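Local coordinates for CDP-glucose-4,6-dehydratase (Yersinia pseudotuberculosis, PDB 1RKX), which probably catalyses the NAD-dependent dehydration of CDP-D-glucose to its 4-keto-6-deoxy sugar nucleotide, as an extended-type member of the short-chain dehydrogenase/reductase family, at residues H17-L27 against L49-M59; G33-L41 against K71-F79. One frame throughout, in Å; residues are numbered along the deposited sequence.

Overall arrangement
Both contacts belong to the NAD-binding Rossmann domain, and their centres lie about 14 Å apart. Contact 1 packs the cofactor-binding loop and the start of helix 20-31 against helix 49-52 and the turn after it. Contact 2 sets strand 35-40, which follows helix 20-31 in the chain, against helix 69-79, and the segments of the two contacts alternate along the chain. The two meet beside the adenosine ribose of NAD: T18 OG1 lies 2.8 Å from L41 O, a probable hydrogen bond, and H17 ND1 is hydrogen-bonded to S40 OG at 2.7 Å. Contact 1 grips the pyrophosphate and ribose, whereas contact 2 reaches the cofactor through the end of its strand, where L41 packs against the adenine.

Contact 1 (H17-L27 against L49-M59); sequences HTGFKGGWLSL and LFETARVADGM. With NAD (nicotinamide-adenine-dinucleotide), chain G.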
loop_
_atom_site.group_PDB
_atom_site.type_symbol
_atom_site.label_atom_id
_atom_site.label_comp_id
_atom_site.label_asym_id
_atom_site.label_seq_id
_atom_site.Cartn_x
_atom_site.Cartn_y
_atom_site.Cartn_z
ATOM N N HIS C 17 -26.283 -7.629 -25.506
ATOM C CA HIS C 17 -27.634 -7.087 -25.456
ATOM C C HIS C 17 -28.711 -8.152 -25.227
ATOM O O HIS C 17 -29.841 -7.816 -24.868
ATOM C CB HIS C 17 -27.950 -6.317 -26.746
ATOM C CG HIS C 17 -28.171 -7.197 -27.939
ATOM N ND1 HIS C 17 -27.202 -8.044 -28.435
ATOM C CD2 HIS C 17 -29.250 -7.349 -28.745
ATOM C CE1 HIS C 17 -27.672 -8.677 -29.497
ATOM N NE2 HIS C 17 -28.911 -8.272 -29.706
ATOM N N THR C 18 -28.375 -9.427 -25.423
ATOM C CA THR C 18 -29.360 -10.493 -25.232
ATOM C C THR C 18 -29.394 -10.999 -23.791
ATOM O O THR C 18 -30.149 -11.912 -23.465
ATOM C CB THR C 18 -29.082 -11.701 -26.160
ATOM O OG1 THR C 18 -27.807 -12.269 -25.842
ATOM C CG2 THR C 18 -29.105 -11.267 -27.634
ATOM N N GLY C 19 -28.573 -10.396 -22.938
ATOM C CA GLY C 19 -28.522 -10.802 -21.545
ATOM C C GLY C 19 -29.358 -9.928 -20.624
ATOM O O GLY C 19 -30.084 -9.036 -21.075
ATOM N N PHE C 20 -29.240 -10.185 -19.325
ATOM C CA PHE C 20 -29.988 -9.453 -18.306
ATOM C C PHE C 20 -29.673 -7.961 -18.271
ATOM O O PHE C 20 -30.550 -7.130 -18.531
ATOM C CB PHE C 20 -29.726 -10.091 -16.934
ATOM C CG PHE C 20 -30.358 -9.358 -15.779
ATOM C CD1 PHE C 20 -31.730 -9.110 -15.753
ATOM C CD2 PHE C 20 -29.583 -8.962 -14.691
ATOM C CE1 PHE C 20 -32.328 -8.480 -14.655
ATOM C CE2 PHE C 20 -30.164 -8.332 -13.585
ATOM C CZ PHE C 20 -31.541 -8.092 -13.566
ATOM N N LYS C 21 -28.432 -7.607 -17.947
ATOM C CA LYS C 21 -28.056 -6.199 -17.883
ATOM C C LYS C 21 -28.109 -5.545 -19.255
ATOM O O LYS C 21 -28.543 -4.400 -19.390
ATOM C CB LYS C 21 -26.648 -6.038 -17.300
ATOM C CG LYS C 21 -26.529 -6.468 -15.839
ATOM C CD LYS C 21 -25.105 -6.328 -15.324
ATOM C CE LYS C 21 -24.635 -4.879 -15.349
ATOM N NZ LYS C 21 -23.235 -4.730 -14.852
ATOM N N GLY C 22 -27.664 -6.278 -20.269
ATOM C CA GLY C 22 -27.660 -5.759 -21.623
ATOM C C GLY C 22 -29.046 -5.441 -22.144
ATOM O O GLY C 22 -29.227 -4.464 -22.870
ATOM N N GLY C 23 -30.016 -6.278 -21.786
ATOM C CA GLY C 23 -31.386 -6.060 -22.215
ATOM C C GLY C 23 -31.953 -4.802 -21.585
ATOM O O GLY C 23 -32.545 -3.965 -22.270
ATOM N N TRP C 24 -31.781 -4.650 -20.276
ATOM C CA TRP C 24 -32.294 -3.446 -19.626
ATOM C C TRP C 24 -31.618 -2.202 -20.200
ATOM O O TRP C 24 -32.278 -1.192 -20.440
ATOM C CB TRP C 24 -32.089 -3.502 -18.106
ATOM C CG TRP C 24 -33.140 -4.310 -17.388
ATOM C CD1 TRP C 24 -33.023 -5.579 -16.916
ATOM C CD2 TRP C 24 -34.476 -3.888 -17.080
ATOM N NE1 TRP C 24 -34.204 -5.982 -16.326
ATOM C CE2 TRP C 24 -35.112 -4.960 -16.415
ATOM C CE3 TRP C 24 -35.196 -2.706 -17.304
ATOM C CZ2 TRP C 24 -36.440 -4.887 -15.968
ATOM C CZ3 TRP C 24 -36.520 -2.630 -16.860
ATOM C CH2 TRP C 24 -37.124 -3.718 -16.198
ATOM N N LEU C 25 -30.310 -2.271 -20.431
ATOM C CA LEU C 25 -29.597 -1.122 -20.988
ATOM C C LEU C 25 -30.087 -0.797 -22.401
ATOM O O LEU C 25 -30.304 0.374 -22.736
ATOM C CB LEU C 25 -28.085 -1.365 -21.028
ATOM C CG LEU C 25 -27.282 -0.169 -21.568
ATOM C CD1 LEU C 25 -27.471 1.037 -20.654
ATOM C CD2 LEU C 25 -25.802 -0.522 -21.668
ATOM N N SER C 26 -30.252 -1.827 -23.226
ATOM C CA SER C 26 -30.721 -1.632 -24.595
ATOM C C SER C 26 -32.112 -1.004 -24.606
ATOM O O SER C 26 -32.372 -0.080 -25.378
ATOM C CB SER C 26 -30.731 -2.962 -25.347
ATOM O OG SER C 26 -29.403 -3.437 -25.514
ATOM N N LEU C 27 -32.999 -1.503 -23.748
ATOM C CA LEU C 27 -34.354 -0.960 -23.655
ATOM C C LEU C 27 -34.296 0.502 -23.225
ATOM O O LEU C 27 -35.027 1.346 -23.753
ATOM C CB LEU C 27 -35.184 -1.742 -22.641
ATOM C CG LEU C 27 -35.686 -3.127 -23.042
ATOM C CD1 LEU C 27 -36.327 -3.814 -21.834
ATOM C CD2 LEU C 27 -36.688 -2.988 -24.190
ATOM N N LEU C 49 -35.144 -12.000 -20.624
ATOM C CA LEU C 49 -35.635 -10.631 -20.725
ATOM C C LEU C 49 -35.688 -10.281 -22.208
ATOM O O LEU C 49 -36.624 -9.629 -22.679
ATOM C CB LEU C 49 -34.685 -9.668 -20.015
ATOM C CG LEU C 49 -35.008 -8.175 -20.130
ATOM C CD1 LEU C 49 -36.303 -7.858 -19.376
ATOM C CD2 LEU C 49 -33.855 -7.365 -19.560
ATOM N N PHE C 50 -34.675 -10.733 -22.940
ATOM C CA PHE C 50 -34.572 -10.458 -24.373
ATOM C C PHE C 50 -35.884 -10.733 -25.104
ATOM O O PHE C 50 -36.382 -9.883 -25.831
ATOM C CB PHE C 50 -33.454 -11.304 -24.996
ATOM C CG PHE C 50 -33.157 -10.955 -26.430
ATOM C CD1 PHE C 50 -32.594 -9.720 -26.754
ATOM C CD2 PHE C 50 -33.436 -11.858 -27.457
ATOM C CE1 PHE C 50 -32.308 -9.385 -28.086
ATOM C CE2 PHE C 50 -33.156 -11.537 -28.788
ATOM C CZ PHE C 50 -32.591 -10.299 -29.104
ATOM N N GLU C 51 -36.443 -11.922 -24.899
ATOM C CA GLU C 51 -37.687 -12.296 -25.562
ATOM C C GLU C 51 -38.942 -11.743 -24.888
ATOM O O GLU C 51 -39.834 -11.228 -25.566
ATOM C CB GLU C 51 -37.805 -13.821 -25.647
ATOM C CG GLU C 51 -36.729 -14.504 -26.487
ATOM C CD GLU C 51 -36.702 -14.027 -27.930
ATOM O OE1 GLU C 51 -37.739 -13.549 -28.428
ATOM O OE2 GLU C 51 -35.641 -14.152 -28.573
ATOM N N THR C 52 -39.012 -11.849 -23.562
ATOM C CA THR C 52 -40.186 -11.374 -22.836
ATOM C C THR C 52 -40.423 -9.874 -22.981
ATOM O O THR C 52 -41.572 -9.426 -23.041
ATOM C CB THR C 52 -40.106 -11.736 -21.329
ATOM O OG1 THR C 52 -38.960 -11.109 -20.736
ATOM C CG2 THR C 52 -40.008 -13.249 -21.149
ATOM N N ALA C 53 -39.350 -9.098 -23.072
ATOM C CA ALA C 53 -39.478 -7.652 -23.193
ATOM C C ALA C 53 -39.246 -7.139 -24.606
ATOM O O ALA C 53 -39.086 -5.940 -24.810
ATOM C CB ALA C 53 -38.518 -6.956 -22.221
ATOM N N ARG C 54 -39.229 -8.049 -25.578
ATOM C CA ARG C 54 -39.028 -7.681 -26.982
ATOM C C ARG C 54 -37.858 -6.727 -27.183
ATOM O O ARG C 54 -37.970 -5.732 -27.900
ATOM C CB ARG C 54 -40.300 -7.035 -27.560
ATOM C CG ARG C 54 -41.562 -7.888 -27.473
ATOM C CD ARG C 54 -41.299 -9.320 -27.912
ATOM N NE ARG C 54 -40.475 -9.376 -29.116
ATOM C CZ ARG C 54 -39.720 -10.418 -29.447
ATOM N NH1 ARG C 54 -39.689 -11.490 -28.666
ATOM N NH2 ARG C 54 -38.981 -10.383 -30.547
ATOM N N VAL C 55 -36.724 -7.035 -26.561
ATOM C CA VAL C 55 -35.551 -6.179 -26.683
ATOM C C VAL C 55 -35.101 -5.916 -28.126
ATOM O O VAL C 55 -34.710 -4.801 -28.459
ATOM C CB VAL C 55 -34.348 -6.768 -25.891
ATOM C CG1 VAL C 55 -33.085 -5.977 -26.182
ATOM C CG2 VAL C 55 -34.641 -6.738 -24.400
ATOM N N ALA C 56 -35.163 -6.931 -28.983
ATOM C CA ALA C 56 -34.707 -6.778 -30.368
ATOM C C ALA C 56 -35.560 -5.908 -31.288
ATOM O O ALA C 56 -35.039 -5.257 -32.190
ATOM C CB ALA C 56 -34.539 -8.150 -31.004
ATOM N N ASP C 57 -36.865 -5.900 -31.059
ATOM C CA ASP C 57 -37.785 -5.162 -31.922
ATOM C C ASP C 57 -37.481 -3.696 -32.184
ATOM O O ASP C 57 -37.768 -3.198 -33.272
ATOM C CB ASP C 57 -39.212 -5.326 -31.398
ATOM C CG ASP C 57 -39.627 -6.780 -31.330
ATOM O OD1 ASP C 57 -38.835 -7.642 -31.771
ATOM O OD2 ASP C 57 -40.734 -7.069 -30.836
ATOM N N GLY C 58 -36.890 -3.004 -31.216
ATOM C CA GLY C 58 -36.587 -1.596 -31.424
ATOM C C GLY C 58 -35.125 -1.288 -31.691
ATOM O O GLY C 58 -34.676 -0.157 -31.485
ATOM N N MET C 59 -34.375 -2.278 -32.169
ATOM C CA MET C 59 -32.952 -2.077 -32.429
ATOM C C MET C 59 -32.428 -3.066 -33.464
ATOM O O MET C 59 -33.164 -3.926 -33.939
ATOM C CB MET C 59 -32.169 -2.278 -31.126
ATOM C CG MET C 59 -32.224 -3.722 -30.624
ATOM S SD MET C 59 -31.393 -4.017 -29.037
ATOM C CE MET C 59 -29.660 -3.849 -29.528
HETATM P PA NAD G . -26.101 -12.535 -18.807
HETATM O O1A NAD G . -25.623 -13.933 -18.867
HETATM O O2A NAD G . -27.567 -12.326 -18.664
HETATM O O5B NAD G . -25.613 -11.715 -20.101
HETATM C C5B NAD G . -24.356 -12.074 -20.723
HETATM C C4B NAD G . -24.329 -11.641 -22.190
HETATM O O4B NAD G . -23.031 -12.102 -22.627
HETATM C C3B NAD G . -25.347 -12.379 -23.047
HETATM O O3B NAD G . -26.034 -11.387 -23.836
HETATM C C2B NAD G . -24.480 -13.332 -23.848
HETATM O O2B NAD G . -25.067 -13.715 -25.123
HETATM C C1B NAD G . -23.189 -12.561 -23.943
HETATM N N9A NAD G . -22.056 -13.407 -24.285
HETATM C C8A NAD G . -21.439 -14.346 -23.500
HETATM N N7A NAD G . -20.432 -14.968 -24.108
HETATM C C5A NAD G . -20.401 -14.395 -25.365
HETATM C C6A NAD G . -19.565 -14.627 -26.479
HETATM N N6A NAD G . -18.578 -15.497 -26.546
HETATM N N1A NAD G . -19.792 -13.882 -27.606
HETATM C C2A NAD G . -20.816 -12.967 -27.571
HETATM N N3A NAD G . -21.652 -12.668 -26.600
HETATM C C4A NAD G . -21.393 -13.427 -25.500
HETATM O O3 NAD G . -25.333 -11.808 -17.660
HETATM P PN NAD G . -25.449 -10.278 -17.090
HETATM O O1N NAD G . -25.900 -10.440 -15.706
HETATM O O2N NAD G . -26.411 -9.535 -17.943
HETATM O O5D NAD G . -23.947 -9.779 -17.125
HETATM C C5D NAD G . -23.651 -8.663 -17.972
HETATM C C4D NAD G . -22.196 -8.268 -17.819
HETATM O O4D NAD G . -22.080 -7.792 -16.437
HETATM C C3D NAD G . -21.121 -9.349 -17.940
HETATM O O3D NAD G . -19.914 -8.729 -18.426
HETATM C C2D NAD G . -20.963 -9.807 -16.497
HETATM O O2D NAD G . -19.694 -10.457 -16.311
HETATM C C1D NAD G . -21.056 -8.493 -15.768
HETATM N N1N NAD G . -21.382 -8.666 -14.357
HETATM C C2N NAD G . -22.676 -8.984 -13.909
HETATM C C3N NAD G . -22.989 -9.066 -12.449
HETATM C C7N NAD G . -24.383 -9.349 -12.063
HETATM O O7N NAD G . -24.627 -9.391 -10.847
HETATM N N7N NAD G . -25.375 -9.557 -12.953
HETATM C C4N NAD G . -21.853 -8.952 -11.456
HETATM C C5N NAD G . -20.541 -8.642 -12.103
HETATM C C6N NAD G . -20.336 -8.509 -13.397
HETATM O O HOH W 1 -32.249 -11.436 -21.651
#
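One water ties T18 to F50: it donates to T18 O at 2.8 Å and accepts from F50 N at 2.8 Å, linking the cofactor loop to helix 49-52. T18 works in two directions. With chi1 at 62°, OG1 accepts from NAD O3B and is also hydrogen-bonded to L41 O, while the methyl CG2 sits over one face of the F50 ring, 3.8 Å from its centroid. F50 presents its edge to the face of the H17 imidazole, the planes at 88° in an offset edge-to-face pair; S40 and S61 hold that imidazole through its two nitrogens. M59 reaches H17, its CE 3.6 Å from CD2. Farther along, L49 CD2 lies over the five-membered ring of W24, 3.3 Å from W24 CD1, and V55 CG2 packs 4.0 Å from G23 CA. H17 to G22 complete the glycine-rich TGxxGxxG motif of the extended short-chain dehydrogenases; G19 is the N-cap, and in the first turn F20 N donates to NAD O2A, nearly straight at 173°, and K21 N to NAD O2N. Apolar groups thus back the loop while its backbone N-H groups point at the pyrophosphate, whose negative charge the start of helix 20-31 is well placed to offset.

Contact 2 (G33-L41 against K71-F79); sequences GATVKGYSL and KLLESIREF. With NAD (nicotinamide-adenine-dinucleotide), chain G.
K37 runs past F79 in the opposite sense, and its shaft packs closely on that ring. Fully extended, with CG anti to the backbone N (chi1 180°), it sets CB over the centre of the F79 ring, 3.6 Å from the centroid, and CD within 3.5 Å of F79 CB. T35 O meets the same ring at its edge, 3.3 Å from F79 CZ. The ammonium is firmly held too: K37 NZ donates to S75 O, on a lone pair in the carbonyl plane, at 2.7 Å, forms a salt bridge to E78 OE1 at 2.7 Å, and bonds weakly to S75 OG, whose stronger partner is E62. Two residues along the strand, Y39 takes L72 CD1 over one face, 4.0 Å from the ring centroid, while Y39 OH is hydrogen-bonded to D65 O. The outer side is looser: T35 CG2 only grazes F79 CE1 at 4.1 Å, and E78 is exposed to solvent. Helix 69-79, the crossover from strand 60-63 to strand 83-86 in this Rossmann fold, runs antiparallel to the strand at 176°. Aliphatic carbon buried on one aromatic ring, with the charge delivered to carboxylate and carbonyl oxygens, lets a lysine span sheet and helix.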
loop_
_atom_site.group_PDB
_atom_site.type_symbol
_atom_site.label_atom_id
_atom_site.label_comp_id
_atom_site.label_asym_id
_atom_site.label_seq_id
_atom_site.Cartn_x
_atom_site.Cartn_y
_atom_site.Cartn_z
ATOM N N GLY C 33 -34.391 7.336 -27.413
ATOM C CA GLY C 33 -34.204 7.683 -28.814
ATOM C C GLY C 33 -32.875 7.364 -29.470
ATOM O O GLY C 33 -32.587 7.866 -30.556
ATOM N N ALA C 34 -32.055 6.537 -28.834
ATOM C CA ALA C 34 -30.768 6.199 -29.425
ATOM C C ALA C 34 -30.939 5.170 -30.536
ATOM O O ALA C 34 -31.931 4.445 -30.578
ATOM C CB ALA C 34 -29.820 5.657 -28.351
ATOM N N THR C 35 -29.969 5.130 -31.442
ATOM C CA THR C 35 -29.964 4.163 -32.535
ATOM C C THR C 35 -29.042 3.069 -32.012
ATOM O O THR C 35 -27.826 3.234 -31.978
ATOM C CB THR C 35 -29.382 4.778 -33.816
ATOM O OG1 THR C 35 -30.219 5.865 -34.234
ATOM C CG2 THR C 35 -29.309 3.740 -34.925
ATOM N N VAL C 36 -29.630 1.956 -31.599
ATOM C CA VAL C 36 -28.858 0.876 -31.003
ATOM C C VAL C 36 -28.664 -0.389 -31.824
ATOM O O VAL C 36 -29.579 -0.850 -32.513
ATOM C CB VAL C 36 -29.490 0.454 -29.661
ATOM C CG1 VAL C 36 -28.511 -0.410 -28.872
ATOM C CG2 VAL C 36 -29.902 1.691 -28.863
ATOM N N LYS C 37 -27.459 -0.948 -31.728
ATOM C CA LYS C 37 -27.124 -2.203 -32.394
ATOM C C LYS C 37 -26.517 -3.111 -31.332
ATOM O O LYS C 37 -25.668 -2.680 -30.555
ATOM C CB LYS C 37 -26.109 -2.002 -33.525
ATOM C CG LYS C 37 -25.751 -3.320 -34.228
ATOM C CD LYS C 37 -24.830 -3.121 -35.431
ATOM C CE LYS C 37 -24.558 -4.450 -36.136
ATOM N NZ LYS C 37 -23.609 -4.315 -37.281
ATOM N N GLY C 38 -26.960 -4.360 -31.297
ATOM C CA GLY C 38 -26.446 -5.303 -30.321
ATOM C C GLY C 38 -25.714 -6.464 -30.977
ATOM O O GLY C 38 -26.011 -6.836 -32.113
ATOM N N TYR C 39 -24.753 -7.033 -30.251
ATOM C CA TYR C 39 -23.960 -8.162 -30.743
ATOM C C TYR C 39 -23.790 -9.119 -29.567
ATOM O O TYR C 39 -23.105 -8.789 -28.595
ATOM C CB TYR C 39 -22.592 -7.662 -31.214
ATOM C CG TYR C 39 -21.707 -8.711 -31.858
ATOM C CD1 TYR C 39 -21.678 -8.873 -33.244
ATOM C CD2 TYR C 39 -20.881 -9.526 -31.081
ATOM C CE1 TYR C 39 -20.839 -9.817 -33.845
ATOM C CE2 TYR C 39 -20.040 -10.479 -31.675
ATOM C CZ TYR C 39 -20.026 -10.613 -33.057
ATOM O OH TYR C 39 -19.194 -11.533 -33.656
ATOM N N SER C 40 -24.423 -10.287 -29.651
ATOM C CA SER C 40 -24.360 -11.290 -28.584
ATOM C C SER C 40 -24.635 -12.675 -29.142
ATOM O O SER C 40 -24.977 -12.838 -30.313
ATOM C CB SER C 40 -25.446 -11.037 -27.523
ATOM O OG SER C 40 -25.514 -9.689 -27.099
ATOM N N LEU C 41 -24.485 -13.677 -28.285
ATOM C CA LEU C 41 -24.830 -15.037 -28.665
ATOM C C LEU C 41 -26.327 -15.054 -28.359
ATOM O O LEU C 41 -26.848 -14.097 -27.777
ATOM C CB LEU C 41 -24.136 -16.058 -27.764
ATOM C CG LEU C 41 -22.617 -16.188 -27.839
ATOM C CD1 LEU C 41 -22.159 -17.226 -26.821
ATOM C CD2 LEU C 41 -22.202 -16.601 -29.247
ATOM N N LYS C 71 -15.603 -11.072 -37.464
ATOM C CA LYS C 71 -17.046 -10.861 -37.483
ATOM C C LYS C 71 -17.425 -9.694 -36.574
ATOM O O LYS C 71 -18.362 -8.958 -36.863
ATOM C CB LYS C 71 -17.781 -12.126 -37.038
ATOM C CG LYS C 71 -19.294 -11.984 -37.065
ATOM C CD LYS C 71 -19.982 -13.274 -36.664
ATOM C CE LYS C 71 -21.486 -13.094 -36.657
ATOM N NZ LYS C 71 -22.194 -14.343 -36.279
ATOM N N LEU C 72 -16.693 -9.531 -35.471
ATOM C CA LEU C 72 -16.958 -8.435 -34.541
ATOM C C LEU C 72 -16.499 -7.115 -35.161
ATOM O O LEU C 72 -17.181 -6.095 -35.046
ATOM C CB LEU C 72 -16.233 -8.677 -33.213
ATOM C CG LEU C 72 -16.336 -7.568 -32.161
ATOM C CD1 LEU C 72 -17.796 -7.227 -31.877
ATOM C CD2 LEU C 72 -15.634 -8.029 -30.885
ATOM N N LEU C 73 -15.337 -7.142 -35.812
ATOM C CA LEU C 73 -14.795 -5.954 -36.468
ATOM C C LEU C 73 -15.778 -5.460 -37.529
ATOM O O LEU C 73 -16.075 -4.264 -37.609
ATOM C CB LEU C 73 -13.454 -6.291 -37.122
ATOM C CG LEU C 73 -12.857 -5.324 -38.152
ATOM C CD1 LEU C 73 -12.456 -4.014 -37.479
ATOM C CD2 LEU C 73 -11.645 -5.990 -38.813
ATOM N N GLU C 74 -16.279 -6.387 -38.340
ATOM C CA GLU C 74 -17.226 -6.050 -39.398
ATOM C C GLU C 74 -18.537 -5.508 -38.840
ATOM O O GLU C 74 -19.076 -4.530 -39.356
ATOM C CB GLU C 74 -17.516 -7.274 -40.269
ATOM C CG GLU C 74 -16.343 -7.724 -41.119
ATOM C CD GLU C 74 -15.837 -6.629 -42.037
ATOM O OE1 GLU C 74 -16.650 -6.068 -42.804
ATOM O OE2 GLU C 74 -14.626 -6.328 -41.992
ATOM N N SER C 75 -19.047 -6.151 -37.793
ATOM C CA SER C 75 -20.298 -5.725 -37.174
ATOM C C SER C 75 -20.181 -4.285 -36.679
ATOM O O SER C 75 -21.132 -3.502 -36.774
ATOM C CB SER C 75 -20.653 -6.650 -36.005
ATOM O OG SER C 75 -21.873 -6.264 -35.392
ATOM N N ILE C 76 -19.012 -3.937 -36.157
ATOM C CA ILE C 76 -18.774 -2.595 -35.652
ATOM C C ILE C 76 -18.528 -1.599 -36.790
ATOM O O ILE C 76 -19.096 -0.503 -36.798
ATOM C CB ILE C 76 -17.570 -2.583 -34.680
ATOM C CG1 ILE C 76 -17.918 -3.406 -33.431
ATOM C CG2 ILE C 76 -17.211 -1.147 -34.307
ATOM C CD1 ILE C 76 -16.763 -3.615 -32.461
ATOM N N ARG C 77 -17.687 -1.980 -37.747
ATOM C CA ARG C 77 -17.378 -1.113 -38.886
ATOM C C ARG C 77 -18.632 -0.779 -39.684
ATOM O O ARG C 77 -18.798 0.341 -40.160
ATOM C CB ARG C 77 -16.372 -1.790 -39.815
ATOM C CG ARG C 77 -16.129 -1.027 -41.113
ATOM C CD ARG C 77 -15.277 -1.851 -42.054
ATOM N NE ARG C 77 -13.950 -2.084 -41.502
ATOM C CZ ARG C 77 -13.177 -3.115 -41.825
ATOM N NH1 ARG C 77 -13.602 -4.018 -42.698
ATOM N NH2 ARG C 77 -11.978 -3.240 -41.277
ATOM N N GLU C 78 -19.498 -1.769 -39.843
ATOM C CA GLU C 78 -20.749 -1.596 -40.570
ATOM C C GLU C 78 -21.639 -0.567 -39.877
ATOM O O GLU C 78 -22.294 0.243 -40.531
ATOM C CB GLU C 78 -21.479 -2.944 -40.656
ATOM C CG GLU C 78 -22.837 -2.931 -41.360
ATOM C CD GLU C 78 -23.941 -2.283 -40.537
ATOM O OE1 GLU C 78 -24.121 -2.661 -39.358
ATOM O OE2 GLU C 78 -24.640 -1.400 -41.075
ATOM N N PHE C 79 -21.640 -0.592 -38.549
ATOM C CA PHE C 79 -22.473 0.302 -37.756
ATOM C C PHE C 79 -21.923 1.707 -37.480
ATOM O O PHE C 79 -22.700 2.655 -37.358
ATOM C CB PHE C 79 -22.814 -0.384 -36.429
ATOM C CG PHE C 79 -23.809 0.369 -35.591
ATOM C CD1 PHE C 79 -25.099 0.593 -36.056
ATOM C CD2 PHE C 79 -23.455 0.854 -34.335
ATOM C CE1 PHE C 79 -26.028 1.289 -35.282
ATOM C CE2 PHE C 79 -24.377 1.553 -33.551
ATOM C CZ PHE C 79 -25.666 1.769 -34.027
HETATM P PA NAD G . -26.101 -12.535 -18.807
HETATM O O1A NAD G . -25.623 -13.933 -18.867
HETATM O O2A NAD G . -27.567 -12.326 -18.664
HETATM O O5B NAD G . -25.613 -11.715 -20.101
HETATM C C5B NAD G . -24.356 -12.074 -20.723
HETATM C C4B NAD G . -24.329 -11.641 -22.190
HETATM O O4B NAD G . -23.031 -12.102 -22.627
HETATM C C3B NAD G . -25.347 -12.379 -23.047
HETATM O O3B NAD G . -26.034 -11.387 -23.836
HETATM C C2B NAD G . -24.480 -13.332 -23.848
HETATM O O2B NAD G . -25.067 -13.715 -25.123
HETATM C C1B NAD G . -23.189 -12.561 -23.943
HETATM N N9A NAD G . -22.056 -13.407 -24.285
HETATM C C8A NAD G . -21.439 -14.346 -23.500
HETATM N N7A NAD G . -20.432 -14.968 -24.108
HETATM C C5A NAD G . -20.401 -14.395 -25.365
HETATM C C6A NAD G . -19.565 -14.627 -26.479
HETATM N N6A NAD G . -18.578 -15.497 -26.546
HETATM N N1A NAD G . -19.792 -13.882 -27.606
HETATM C C2A NAD G . -20.816 -12.967 -27.571
HETATM N N3A NAD G . -21.652 -12.668 -26.600
HETATM C C4A NAD G . -21.393 -13.427 -25.500
HETATM O O3 NAD G . -25.333 -11.808 -17.660
HETATM P PN NAD G . -25.449 -10.278 -17.090
HETATM O O1N NAD G . -25.900 -10.440 -15.706
HETATM O O2N NAD G . -26.411 -9.535 -17.943
HETATM O O5D NAD G . -23.947 -9.779 -17.125
HETATM C C5D NAD G . -23.651 -8.663 -17.972
HETATM C C4D NAD G . -22.196 -8.268 -17.819
HETATM O O4D NAD G . -22.080 -7.792 -16.437
HETATM C C3D NAD G . -21.121 -9.349 -17.940
HETATM O O3D NAD G . -19.914 -8.729 -18.426
HETATM C C2D NAD G . -20.963 -9.807 -16.497
HETATM O O2D NAD G . -19.694 -10.457 -16.311
HETATM C C1D NAD G . -21.056 -8.493 -15.768
HETATM N N1N NAD G . -21.382 -8.666 -14.357
HETATM C C2N NAD G . -22.676 -8.984 -13.909
HETATM C C3N NAD G . -22.989 -9.066 -12.449
HETATM C C7N NAD G . -24.383 -9.349 -12.063
HETATM O O7N NAD G . -24.627 -9.391 -10.847
HETATM N N7N NAD G . -25.375 -9.557 -12.953
HETATM C C4N NAD G . -21.853 -8.952 -11.456
HETATM C C5N NAD G . -20.541 -8.642 -12.103
HETATM C C6N NAD G . -20.336 -8.509 -13.397
#